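Local coordinates for regulator of polyketide synthase expression (Bifidobacterium adolescentis, PDB 3ONQ), which is of unknown function but probably acts as a DNA-binding regulator of gene expression through its C-terminal helix-turn-helix domain, at residues 68-73 with 93-98; 79-84 with 108-113; 146-151 with 170-175; 179-184 with 254-259. One frame throughout, in Å; residues are numbered along the deposited sequence.

Interaction 1. Residues 68-73 with 93-98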
loop_
_atom_site.group_PDB
_atom_site.type_symbol
_atom_site.label_atom_id
_atom_site.label_comp_id
_atom_site.label_asym_id
_atom_site.label_seq_id
_atom_site.Cartn_x
_atom_site.Cartn_y
_atom_site.Cartn_z
ATOM N N ALA B 68 -35.395 -1.616 -7.521
ATOM C CA ALA B 68 -35.452 -1.747 -8.970
ATOM C C ALA B 68 -35.776 -0.408 -9.631
ATOM O O ALA B 68 -35.231 -0.078 -10.678
ATOM C CB ALA B 68 -36.478 -2.797 -9.370
ATOM N N SER B 69 -36.666 0.360 -9.015
ATOM C CA SER B 69 -37.092 1.621 -9.601
ATOM C C SER B 69 -35.955 2.639 -9.573
ATOM O O SER B 69 -35.681 3.320 -10.563
ATOM C CB SER B 69 -38.303 2.173 -8.859
ATOM O OG SER B 69 -38.662 3.442 -9.370
ATOM N N THR B 70 -35.288 2.736 -8.429
ATOM C CA THR B 70 -34.177 3.656 -8.304
ATOM C C THR B 70 -33.036 3.283 -9.258
ATOM O O THR B 70 -32.442 4.157 -9.886
ATOM C CB THR B 70 -33.683 3.743 -6.851
ATOM O OG1 THR B 70 -34.673 4.409 -6.057
ATOM C CG2 THR B 70 -32.383 4.534 -6.779
ATOM N N SER B 71 -32.752 1.990 -9.386
ATOM C CA SER B 71 -31.675 1.527 -10.262
ATOM C C SER B 71 -31.933 1.873 -11.721
ATOM O O SER B 71 -31.004 2.210 -12.464
ATOM C CB SER B 71 -31.475 0.010 -10.146
ATOM O OG SER B 71 -30.979 -0.353 -8.869
ATOM N N LEU B 72 -33.189 1.759 -12.136
ATOM C CA LEU B 72 -33.562 2.084 -13.504
ATOM C C LEU B 72 -33.401 3.579 -13.732
ATOM O O LEU B 72 -32.821 4.014 -14.733
ATOM C CB LEU B 72 -35.002 1.664 -13.780
ATOM C CG LEU B 72 -35.531 2.046 -15.161
ATOM C CD1 LEU B 72 -34.579 1.549 -16.240
ATOM C CD2 LEU B 72 -36.942 1.505 -15.373
ATOM N N ALA B 73 -33.917 4.359 -12.789
ATOM C CA ALA B 73 -33.787 5.805 -12.825
ATOM C C ALA B 73 -32.322 6.234 -12.937
ATOM O O ALA B 73 -31.988 7.078 -13.753
ATOM C CB ALA B 73 -34.428 6.417 -11.605
ATOM N N THR B 93 -30.420 -0.927 4.065
ATOM C CA THR B 93 -31.512 -0.239 3.392
ATOM C C THR B 93 -31.022 0.715 2.291
ATOM O O THR B 93 -31.834 1.278 1.548
ATOM C CB THR B 93 -32.283 0.618 4.390
ATOM O OG1 THR B 93 -31.362 1.526 5.009
ATOM C CG2 THR B 93 -32.922 -0.250 5.460
ATOM N N PHE B 94 -29.707 0.912 2.195
ATOM C CA PHE B 94 -29.151 1.899 1.259
ATOM C C PHE B 94 -28.887 1.327 -0.136
ATOM O O PHE B 94 -28.497 0.172 -0.274
ATOM C CB PHE B 94 -27.836 2.465 1.791
ATOM C CG PHE B 94 -27.935 3.025 3.172
ATOM C CD1 PHE B 94 -28.857 4.011 3.468
ATOM C CD2 PHE B 94 -27.089 2.579 4.171
ATOM C CE1 PHE B 94 -28.943 4.527 4.741
ATOM C CE2 PHE B 94 -27.174 3.094 5.444
ATOM C CZ PHE B 94 -28.103 4.063 5.727
ATOM N N LEU B 95 -29.097 2.152 -1.158
ATOM C CA LEU B 95 -28.616 1.861 -2.505
ATOM C C LEU B 95 -27.434 2.783 -2.774
ATOM O O LEU B 95 -27.534 3.993 -2.572
ATOM C CB LEU B 95 -29.720 2.096 -3.540
ATOM C CG LEU B 95 -29.383 1.801 -5.005
ATOM C CD1 LEU B 95 -30.600 1.305 -5.743
ATOM C CD2 LEU B 95 -28.793 3.037 -5.710
ATOM N N LEU B 96 -26.310 2.212 -3.201
ATOM C CA LEU B 96 -25.128 3.002 -3.546
ATOM C C LEU B 96 -24.843 2.836 -5.026
ATOM O O LEU B 96 -24.941 1.734 -5.560
ATOM C CB LEU B 96 -23.899 2.567 -2.739
ATOM C CG LEU B 96 -23.714 3.094 -1.315
ATOM C CD1 LEU B 96 -24.944 2.861 -0.486
ATOM C CD2 LEU B 96 -22.490 2.454 -0.657
ATOM N N ALA B 97 -24.494 3.938 -5.681
ATOM C CA ALA B 97 -24.185 3.932 -7.098
ATOM C C ALA B 97 -22.850 4.615 -7.321
ATOM O O ALA B 97 -22.642 5.756 -6.890
ATOM C CB ALA B 97 -25.275 4.652 -7.884
ATOM N N LEU B 98 -21.959 3.911 -8.009
ATOM C CA LEU B 98 -20.662 4.431 -8.381
ATOM C C LEU B 98 -20.698 4.746 -9.871
ATOM O O LEU B 98 -20.787 3.837 -10.696
ATOM C CB LEU B 98 -19.594 3.380 -8.115
ATOM C CG LEU B 98 -18.176 3.761 -8.541
ATOM C CD1 LEU B 98 -17.565 4.723 -7.527
ATOM C CD2 LEU B 98 -17.327 2.511 -8.682
#

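Interaction 2. Residues 79-84 with 108-113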
loop_
_atom_site.group_PDB
_atom_site.type_symbol
_atom_site.label_atom_id
_atom_site.label_comp_id
_atom_site.label_asym_id
_atom_site.label_seq_id
_atom_site.Cartn_x
_atom_site.Cartn_y
_atom_site.Cartn_z
ATOM N N ARG B 79 -27.070 7.410 -18.561
ATOM C CA ARG B 79 -27.176 7.292 -20.012
ATOM C C ARG B 79 -27.491 8.651 -20.652
ATOM O O ARG B 79 -26.806 9.088 -21.584
ATOM C CB ARG B 79 -28.258 6.271 -20.364
ATOM C CG ARG B 79 -28.273 5.820 -21.814
ATOM C CD ARG B 79 -28.482 4.304 -21.914
ATOM N NE ARG B 79 -29.590 3.824 -21.081
ATOM C CZ ARG B 79 -29.501 2.825 -20.199
ATOM N NH1 ARG B 79 -30.567 2.463 -19.492
ATOM N NH2 ARG B 79 -28.352 2.182 -20.021
ATOM N N ASP B 80 -28.517 9.325 -20.135
ATOM C CA ASP B 80 -28.939 10.622 -20.677
ATOM C C ASP B 80 -27.839 11.686 -20.604
ATOM O O ASP B 80 -27.873 12.665 -21.349
ATOM C CB ASP B 80 -30.191 11.152 -19.959
ATOM C CG ASP B 80 -31.446 10.358 -20.283
ATOM O OD1 ASP B 80 -31.395 9.481 -21.166
ATOM O OD2 ASP B 80 -32.489 10.626 -19.647
ATOM N N LEU B 81 -26.879 11.506 -19.700
ATOM C CA LEU B 81 -25.807 12.481 -19.533
ATOM C C LEU B 81 -24.541 12.063 -20.276
ATOM O O LEU B 81 -23.481 12.660 -20.090
ATOM C CB LEU B 81 -25.497 12.693 -18.048
ATOM C CG LEU B 81 -26.524 13.506 -17.265
ATOM C CD1 LEU B 81 -26.473 13.158 -15.785
ATOM C CD2 LEU B 81 -26.326 15.021 -17.500
ATOM N N GLY B 82 -24.656 11.033 -21.108
ATOM C CA GLY B 82 -23.553 10.593 -21.948
ATOM C C GLY B 82 -22.589 9.584 -21.333
ATOM O O GLY B 82 -21.495 9.377 -21.853
ATOM N N GLY B 83 -22.982 8.954 -20.230
ATOM C CA GLY B 83 -22.120 7.978 -19.585
ATOM C C GLY B 83 -22.548 6.569 -19.933
ATOM O O GLY B 83 -23.642 6.361 -20.443
ATOM N N GLU B 84 -21.698 5.593 -19.655
ATOM C CA GLU B 84 -22.058 4.208 -19.944
ATOM C C GLU B 84 -21.673 3.217 -18.850
ATOM O O GLU B 84 -21.853 2.014 -19.011
ATOM C CB GLU B 84 -21.466 3.771 -21.276
ATOM C CG GLU B 84 -20.112 4.360 -21.590
ATOM C CD GLU B 84 -19.732 4.119 -23.033
ATOM O OE1 GLU B 84 -20.362 3.244 -23.666
ATOM O OE2 GLU B 84 -18.819 4.801 -23.539
ATOM N N GLU B 108 -22.414 17.000 -9.255
ATOM C CA GLU B 108 -23.605 17.775 -8.890
ATOM C C GLU B 108 -24.751 17.569 -9.883
ATOM O O GLU B 108 -25.892 17.352 -9.482
ATOM C CB GLU B 108 -23.283 19.265 -8.723
ATOM C CG GLU B 108 -22.295 19.559 -7.592
ATOM C CD GLU B 108 -22.882 19.320 -6.191
ATOM O OE1 GLU B 108 -24.129 19.281 -6.050
ATOM O OE2 GLU B 108 -22.091 19.175 -5.228
ATOM N N VAL B 109 -24.447 17.629 -11.175
ATOM C CA VAL B 109 -25.459 17.398 -12.202
ATOM C C VAL B 109 -26.066 15.988 -12.104
ATOM O O VAL B 109 -27.277 15.807 -12.233
ATOM C CB VAL B 109 -24.887 17.648 -13.615
ATOM C CG1 VAL B 109 -25.831 17.113 -14.693
ATOM C CG2 VAL B 109 -24.618 19.131 -13.807
ATOM N N THR B 110 -25.235 14.986 -11.856
ATOM C CA THR B 110 -25.761 13.632 -11.751
ATOM C C THR B 110 -26.621 13.500 -10.498
ATOM O O THR B 110 -27.688 12.899 -10.526
ATOM C CB THR B 110 -24.645 12.579 -11.719
ATOM O OG1 THR B 110 -23.875 12.678 -12.919
ATOM C CG2 THR B 110 -25.240 11.186 -11.631
ATOM N N CYS B 111 -26.157 14.080 -9.402
ATOM C CA CYS B 111 -26.902 14.017 -8.158
ATOM C C CYS B 111 -28.276 14.674 -8.322
ATOM O O CYS B 111 -29.283 14.135 -7.874
ATOM C CB CYS B 111 -26.105 14.652 -7.023
ATOM S SG CYS B 111 -26.920 14.603 -5.419
ATOM N N THR B 112 -28.320 15.823 -8.994
ATOM C CA THR B 112 -29.586 16.497 -9.231
ATOM C C THR B 112 -30.527 15.644 -10.064
ATOM O O THR B 112 -31.722 15.583 -9.786
ATOM C CB THR B 112 -29.400 17.864 -9.924
ATOM O OG1 THR B 112 -28.765 18.774 -9.019
ATOM C CG2 THR B 112 -30.759 18.442 -10.326
ATOM N N ALA B 113 -29.979 14.993 -11.085
ATOM C CA ALA B 113 -30.772 14.180 -12.000
ATOM C C ALA B 113 -31.402 12.963 -11.320
ATOM O O ALA B 113 -32.496 12.545 -11.701
ATOM C CB ALA B 113 -29.926 13.740 -13.206
#

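Interaction 3. Residues 146-151 with 170-175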
loop_
_atom_site.group_PDB
_atom_site.type_symbol
_atom_site.label_atom_id
_atom_site.label_comp_id
_atom_site.label_asym_id
_atom_site.label_seq_id
_atom_site.Cartn_x
_atom_site.Cartn_y
_atom_site.Cartn_z
ATOM N N SER B 146 -20.717 7.625 5.602
ATOM C CA SER B 146 -21.467 8.878 5.746
ATOM C C SER B 146 -22.942 8.598 5.986
ATOM O O SER B 146 -23.566 9.226 6.834
ATOM C CB SER B 146 -21.309 9.801 4.520
ATOM O OG SER B 146 -20.010 10.368 4.462
ATOM N N LEU B 147 -23.491 7.637 5.254
ATOM C CA LEU B 147 -24.904 7.320 5.389
ATOM C C LEU B 147 -25.169 6.696 6.754
ATOM O O LEU B 147 -26.175 6.993 7.372
ATOM C CB LEU B 147 -25.375 6.391 4.260
ATOM C CG LEU B 147 -25.439 7.032 2.861
ATOM C CD1 LEU B 147 -25.627 5.973 1.755
ATOM C CD2 LEU B 147 -26.544 8.097 2.757
ATOM N N GLN B 148 -24.264 5.837 7.224
ATOM C CA GLN B 148 -24.390 5.254 8.563
ATOM C C GLN B 148 -24.218 6.306 9.675
ATOM O O GLN B 148 -24.762 6.168 10.761
ATOM C CB GLN B 148 -23.376 4.120 8.757
ATOM C CG GLN B 148 -23.639 2.897 7.883
ATOM C CD GLN B 148 -22.732 1.726 8.216
ATOM O OE1 GLN B 148 -21.518 1.889 8.372
ATOM N NE2 GLN B 148 -23.320 0.532 8.331
ATOM N N ALA B 149 -23.450 7.349 9.391
ATOM C CA ALA B 149 -23.157 8.404 10.360
ATOM C C ALA B 149 -24.267 9.470 10.424
ATOM O O ALA B 149 -24.486 10.096 11.461
ATOM C CB ALA B 149 -21.806 9.059 10.007
ATOM N N ALA B 150 -24.969 9.655 9.315
ATOM C CA ALA B 150 -25.957 10.727 9.168
ATOM C C ALA B 150 -26.949 10.892 10.326
ATOM O O ALA B 150 -27.321 12.008 10.649
ATOM C CB ALA B 150 -26.708 10.584 7.846
ATOM N N PRO B 151 -27.390 9.789 10.948
ATOM C CA PRO B 151 -28.381 9.989 12.013
ATOM C C PRO B 151 -27.871 10.833 13.174
ATOM O O PRO B 151 -28.670 11.339 13.958
ATOM C CB PRO B 151 -28.694 8.561 12.476
ATOM C CG PRO B 151 -28.468 7.725 11.220
ATOM C CD PRO B 151 -27.245 8.365 10.583
ATOM N N ALA B 170 -15.303 8.586 11.855
ATOM C CA ALA B 170 -14.161 8.097 12.621
ATOM C C ALA B 170 -14.611 7.218 13.789
ATOM O O ALA B 170 -14.020 6.157 14.038
ATOM C CB ALA B 170 -13.284 9.253 13.091
ATOM N N LEU B 171 -15.678 7.623 14.482
ATOM C CA LEU B 171 -16.228 6.799 15.571
ATOM C C LEU B 171 -16.697 5.414 15.090
ATOM O O LEU B 171 -16.698 4.451 15.855
ATOM C CB LEU B 171 -17.392 7.506 16.278
ATOM C CG LEU B 171 -17.031 8.732 17.126
ATOM C CD1 LEU B 171 -18.282 9.533 17.449
ATOM C CD2 LEU B 171 -16.280 8.316 18.400
ATOM N N LEU B 172 -17.126 5.328 13.834
ATOM C CA LEU B 172 -17.559 4.046 13.258
ATOM C C LEU B 172 -16.389 3.177 12.801
ATOM O O LEU B 172 -16.571 2.008 12.463
ATOM C CB LEU B 172 -18.494 4.275 12.074
ATOM C CG LEU B 172 -19.866 4.860 12.424
ATOM C CD1 LEU B 172 -20.665 5.118 11.129
ATOM C CD2 LEU B 172 -20.616 3.916 13.348
ATOM N N GLY B 173 -15.193 3.754 12.767
ATOM C CA GLY B 173 -14.001 2.989 12.422
ATOM C C GLY B 173 -13.536 3.220 10.990
ATOM O O GLY B 173 -12.763 2.441 10.462
ATOM N N ASP B 174 -14.010 4.294 10.364
ATOM C CA ASP B 174 -13.622 4.651 9.002
ATOM C C ASP B 174 -12.220 5.265 8.967
ATOM O O ASP B 174 -12.040 6.424 9.314
ATOM C CB ASP B 174 -14.624 5.678 8.458
ATOM C CG ASP B 174 -14.329 6.093 7.025
ATOM O OD1 ASP B 174 -13.361 5.560 6.433
ATOM O OD2 ASP B 174 -15.090 6.940 6.489
ATOM N N ASP B 175 -11.244 4.478 8.521
ATOM C CA ASP B 175 -9.856 4.924 8.409
ATOM C C ASP B 175 -9.685 6.174 7.545
ATOM O O ASP B 175 -8.821 7.012 7.809
ATOM C CB ASP B 175 -8.971 3.789 7.872
ATOM C CG ASP B 175 -8.485 2.870 8.971
ATOM O OD1 ASP B 175 -8.464 1.640 8.759
ATOM O OD2 ASP B 175 -8.130 3.386 10.052
#

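Interaction 4. Residues 179-184 with 254-259. With SO4 (sulfate ion), chain R; SO4 (sulfate ion), chain O.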
loop_
_atom_site.group_PDB
_atom_site.type_symbol
_atom_site.label_atom_id
_atom_site.label_comp_id
_atom_site.label_asym_id
_atom_site.label_seq_id
_atom_site.Cartn_x
_atom_site.Cartn_y
_atom_site.Cartn_z
ATOM N N GLU B 179 -7.904 9.588 8.886
ATOM C CA GLU B 179 -6.747 10.113 8.182
ATOM C C GLU B 179 -6.992 11.564 7.788
ATOM O O GLU B 179 -6.116 12.410 7.974
ATOM C CB GLU B 179 -6.418 9.262 6.952
ATOM C CG GLU B 179 -5.172 9.729 6.203
ATOM C CD GLU B 179 -3.885 9.424 6.963
ATOM O OE1 GLU B 179 -3.936 8.714 7.998
ATOM O OE2 GLU B 179 -2.819 9.899 6.519
ATOM N N GLU B 180 -8.179 11.864 7.261
ATOM C CA GLU B 180 -8.511 13.251 6.923
ATOM C C GLU B 180 -8.455 14.194 8.133
ATOM O O GLU B 180 -7.931 15.302 8.035
ATOM C CB GLU B 180 -9.883 13.358 6.251
ATOM C CG GLU B 180 -9.917 12.798 4.828
ATOM C CD GLU B 180 -11.229 13.106 4.119
ATOM O OE1 GLU B 180 -11.912 14.087 4.510
ATOM O OE2 GLU B 180 -11.581 12.363 3.179
ATOM N N LEU B 181 -8.994 13.759 9.265
ATOM C CA LEU B 181 -8.954 14.575 10.483
ATOM C C LEU B 181 -7.502 14.865 10.824
ATOM O O LEU B 181 -7.154 15.982 11.166
ATOM C CB LEU B 181 -9.651 13.862 11.645
ATOM C CG LEU B 181 -11.174 13.843 11.561
ATOM C CD1 LEU B 181 -11.794 12.750 12.446
ATOM C CD2 LEU B 181 -11.724 15.226 11.901
ATOM N N TYR B 182 -6.647 13.857 10.688
ATOM C CA TYR B 182 -5.228 14.036 10.972
ATOM C C TYR B 182 -4.563 14.980 9.964
ATOM O O TYR B 182 -3.960 15.985 10.341
ATOM C CB TYR B 182 -4.508 12.683 10.986
ATOM C CG TYR B 182 -3.036 12.773 11.341
ATOM C CD1 TYR B 182 -2.624 13.315 12.555
ATOM C CD2 TYR B 182 -2.063 12.299 10.473
ATOM C CE1 TYR B 182 -1.272 13.387 12.889
ATOM C CE2 TYR B 182 -0.711 12.363 10.799
ATOM C CZ TYR B 182 -0.322 12.909 12.005
ATOM O OH TYR B 182 1.019 12.976 12.328
ATOM N N ARG B 183 -4.695 14.658 8.682
ATOM C CA ARG B 183 -3.985 15.366 7.627
ATOM C C ARG B 183 -4.579 16.717 7.290
ATOM O O ARG B 183 -3.847 17.693 7.153
ATOM C CB ARG B 183 -3.929 14.532 6.346
ATOM C CG ARG B 183 -3.252 13.195 6.491
ATOM C CD ARG B 183 -1.776 13.372 6.759
ATOM N NE ARG B 183 -1.056 12.102 6.800
ATOM C CZ ARG B 183 0.244 12.001 7.059
ATOM N NH1 ARG B 183 0.954 13.102 7.303
ATOM N NH2 ARG B 183 0.835 10.811 7.078
ATOM N N ASN B 184 -5.895 16.770 7.125
ATOM C CA ASN B 184 -6.530 17.964 6.581
ATOM C C ASN B 184 -6.988 18.960 7.633
ATOM O O ASN B 184 -7.334 20.088 7.301
ATOM C CB ASN B 184 -7.726 17.608 5.706
ATOM C CG ASN B 184 -7.339 16.766 4.500
ATOM O OD1 ASN B 184 -6.175 16.714 4.118
ATOM N ND2 ASN B 184 -8.317 16.096 3.907
ATOM N N LEU B 254 -8.150 17.267 17.037
ATOM C CA LEU B 254 -7.042 17.461 17.964
ATOM C C LEU B 254 -6.750 16.172 18.729
ATOM O O LEU B 254 -5.583 15.840 18.964
ATOM C CB LEU B 254 -7.301 18.622 18.939
ATOM C CG LEU B 254 -7.397 20.052 18.385
ATOM C CD1 LEU B 254 -7.620 21.057 19.514
ATOM C CD2 LEU B 254 -6.172 20.431 17.602
ATOM N N ALA B 255 -7.804 15.444 19.099
ATOM C CA ALA B 255 -7.633 14.175 19.790
ATOM C C ALA B 255 -6.887 13.198 18.891
ATOM O O ALA B 255 -5.903 12.582 19.318
ATOM C CB ALA B 255 -8.997 13.580 20.228
ATOM N N ILE B 256 -7.367 13.052 17.653
ATOM C CA ILE B 256 -6.714 12.191 16.663
ATOM C C ILE B 256 -5.233 12.541 16.544
ATOM O O ILE B 256 -4.364 11.682 16.693
ATOM C CB ILE B 256 -7.376 12.320 15.269
ATOM C CG1 ILE B 256 -8.813 11.813 15.305
ATOM C CG2 ILE B 256 -6.601 11.515 14.229
ATOM C CD1 ILE B 256 -8.892 10.374 15.675
ATOM N N GLY B 257 -4.950 13.817 16.282
ATOM C CA GLY B 257 -3.584 14.292 16.155
ATOM C C GLY B 257 -2.703 14.000 17.362
ATOM O O GLY B 257 -1.584 13.500 17.213
ATOM N N ARG B 258 -3.198 14.309 18.559
ATOM C CA ARG B 258 -2.414 14.094 19.779
ATOM C C ARG B 258 -2.117 12.626 20.054
ATOM O O ARG B 258 -1.005 12.279 20.435
ATOM C CB ARG B 258 -3.103 14.717 20.986
ATOM C CG ARG B 258 -2.927 16.206 21.031
ATOM C CD ARG B 258 -3.823 16.867 22.076
ATOM N NE ARG B 258 -3.522 18.297 22.184
ATOM C CZ ARG B 258 -4.429 19.241 22.422
ATOM N NH1 ARG B 258 -5.707 18.916 22.597
ATOM N NH2 ARG B 258 -4.055 20.512 22.490
HETATM N N MSE B 259 -3.112 11.770 19.863
HETATM C CA MSE B 259 -2.914 10.336 20.027
HETATM C C MSE B 259 -1.919 9.808 19.004
HETATM O O MSE B 259 -1.142 8.907 19.296
HETATM C CB MSE B 259 -4.240 9.596 19.890
HETATM C CG MSE B 259 -5.219 9.975 20.978
HETATM SE SE MSE B 259 -6.853 8.948 20.970
HETATM C CE MSE B 259 -7.585 9.419 19.196
HETATM S S SO4 R . -0.126 19.674 21.852
HETATM O O1 SO4 R . -1.055 20.576 22.529
HETATM O O2 SO4 R . 1.025 20.413 21.326
HETATM O O3 SO4 R . 0.329 18.654 22.793
HETATM O O4 SO4 R . -0.823 19.021 20.750
HETATM S S SO4 O . -8.089 14.099 0.404
HETATM O O1 SO4 O . -9.161 15.090 0.319
HETATM O O2 SO4 O . -6.980 14.498 -0.458
HETATM O O3 SO4 O . -7.597 14.002 1.777
HETATM O O4 SO4 O . -8.601 12.802 -0.030
#

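Interaction 1. Residues 68-73 with 93-98
The helix of a beta-alpha-beta crossover, 67-80, meets strand 94-100 here through T70, S71 and L95. The crossover joins strands 55-61 and 86-91, which are parallel to each other with strand 94-100 in between, and its helix lies against one face of the mixed sheet. The strand's share of the contact is one leucine. In L95 CG stands anti to the backbone N (chi1 -179°), and the forked end reaches across to the helix, with both methyls taking part. CD1 settles between two helix residues, 3.8 Å from T70 CG2 and 3.6 Å from S71 OG, while CD2 lies 4.0 Å from the same T70 CG2. T70 and L95 run past each other in opposite directions, so the threonine methyl, the branch anti to its backbone N, rests alongside the fork. T70 OG1 hydrogen-bonds to A117 O and makes a weaker bond to S66 O. The threonine thus divides its labour, with the methyl given to the leucine and the hydroxyl to backbone carbonyls. S71 OG likewise bonds to L67 O, one turn back in its own helix, so its approach to CD1 is plain van der Waals contact. I88 touches both S71 and L95, and L67 and I74 close in further on the leucine. At the next position along the strand, L96 faces the other way, onto helix 132-149. A sheet with helix 67-80 on one face and helix 132-149 on the other has the layering of an alpha-beta-alpha sandwich.

Interaction 2. Residues 79-84 with 108-113
A single residue, L81, makes every contact with V109, T110 and A113, and it sits just past the end of a helix, where the chain leaves helical geometry. Helix 67-80 stops in a Schellman motif. G82, at positive phi, is the C-prime residue; its N bonds to R79 O, and G83 N reaches back to V78 O. A CB on G82 would collide with the carbonyl oxygen of L81, which is why glycine suits the position. L81, one residue earlier, points at helix 107-114 and sends its two methyls to different partners. CD2 packs against V109 CG1 at 3.5 Å. CD1 lies 3.9 Å from T110 OG1, with A113 CB a little further off at 4.3 Å, so the leucine fork straddles one turn of the partner helix. V109 presents CG1 because that branch is anti to the backbone N (chi1 167°), while the leucine comes at it obliquely. T110 OG1 is engaged by T106 O, a backbone carbonyl just ahead of helix 107-114. V105 touches both L81 and T110, and the L81 backbone is hydrogen-bonded to A104. T110 goes on to F57 and I59 of the sheet, whereas V109 and A113 are exposed. With methyl groups meeting methyls and a hydroxyl already bonded to the carbonyl of T106, the attraction is apolar, with little directional preference.

Interaction 3. Residues 146-151 with 170-175
L172 reaches over to Q148 and A149 from the last turn of helix 166-172. At its root, CB only starts the side chain off toward the other helix and does not itself touch residues 146-151. CG leaves CB anti to the carbonyl carbon (chi1 -68°) and is likewise still too far off to make contact. From there CD1 carries straight on, anti to CA (chi2 176°), and this methyl does the touching. It comes to rest 3.7 Å from Q148 CB and 4.0 Å from the backbone N of A149, with A149 CB at 4.3 Å beside it. CD2, the second branch, makes no contact with 146-151. The methyl CD1 therefore lies against the base of the glutamine and the backbone next to it, while the Q148 chain continues past CG in an extended form. Beyond L172 the helix closes with a Schellman motif. G173 takes positive phi, its N bonded to A170 O, and its backbone angles would push any side chain into the preceding carbonyl. D174 then caps the following helix, with OD1 accepting from Y176 N and OD2 held in a salt bridge by R169. F145 of helix 132-149 and M259 of the second subunit also touch the leucine, and L171 O accepts a hydrogen bond from R178 of that subunit. The contact thus joins the end of helix 132-149, whose S146 and L147 rest on Y125 of strand 124-131, to short helix 166-172, which leads on to helix 175-190, beside the subunit interface.

Interaction 4. Residues 179-184 with 254-259
Y182 and L181 press against I256 and G257 where helix 175-190 crosses helix 244-261, the last helix of the chain, much of which belongs to the PucR C-terminal helix-turn-helix domain. The two short segments cross almost at right angles (-82°), their axes 8.5 Å apart. The tight part is at G257, whose CA lies 3.9 Å from Y182 CD1, at the edge of the ring and near its plane. Beside it, I256 CG2 meets Y182 CB at 4.0 Å, and I256 CG1 faces L181 CD1. The tyrosine reaches this place with its ring anti to the backbone N, and its hydroxyl goes on to bond D261. R183 lays one face of its guanidinium over Y182 CE2, and the R183 NE bond to E179 OE2 (2.8 Å, nearly straight at 167°) holds the group by its edge. R260 takes up E179 OE1 as well. L171 of the second subunit also packs on I256. The margins are looser and polar, each binding a sulfate probably left from crystallisation. R258, extended from CG to NE, grips the sulfate of chain R with two nitrogens, NE to its O4 at 3.1 Å and NH2 to its O1 at 3.0 Å, while NH2 also bonds S203 OG. A leucine in its place would take away both donors and is likely to leave this sulfate and the S203 hydroxyl without that mate. The sulfate of chain O sits by exposed N184, whose ND2 donates to its O3 at 3.1 Å.

Overall arrangement
Along the chain, interactions 1 and 2 alternate their segments, and interactions 3 and 4 follow in series. The first two share helix 67-80, with centres about 14 Å apart, and fasten it to the sheet and to helix 107-114. Interaction 3, about 21 Å between centres from interaction 1, touches it on the other face of the sheet, where helix 132-149 lies: F94 CZ is 3.9 Å from L147 O. Interaction 4 is about 16 Å from interaction 3, centre to centre, and touches it through A170 and L181, helices 166-172 and 175-190 being consecutive in the chain. Interactions 1 and 4 have centres about 34 Å apart, on opposite sides of the chain's centre. Contacts therefore pass from the sandwich to the helical C-terminal part, with interactions 3 and 4 both at the second subunit.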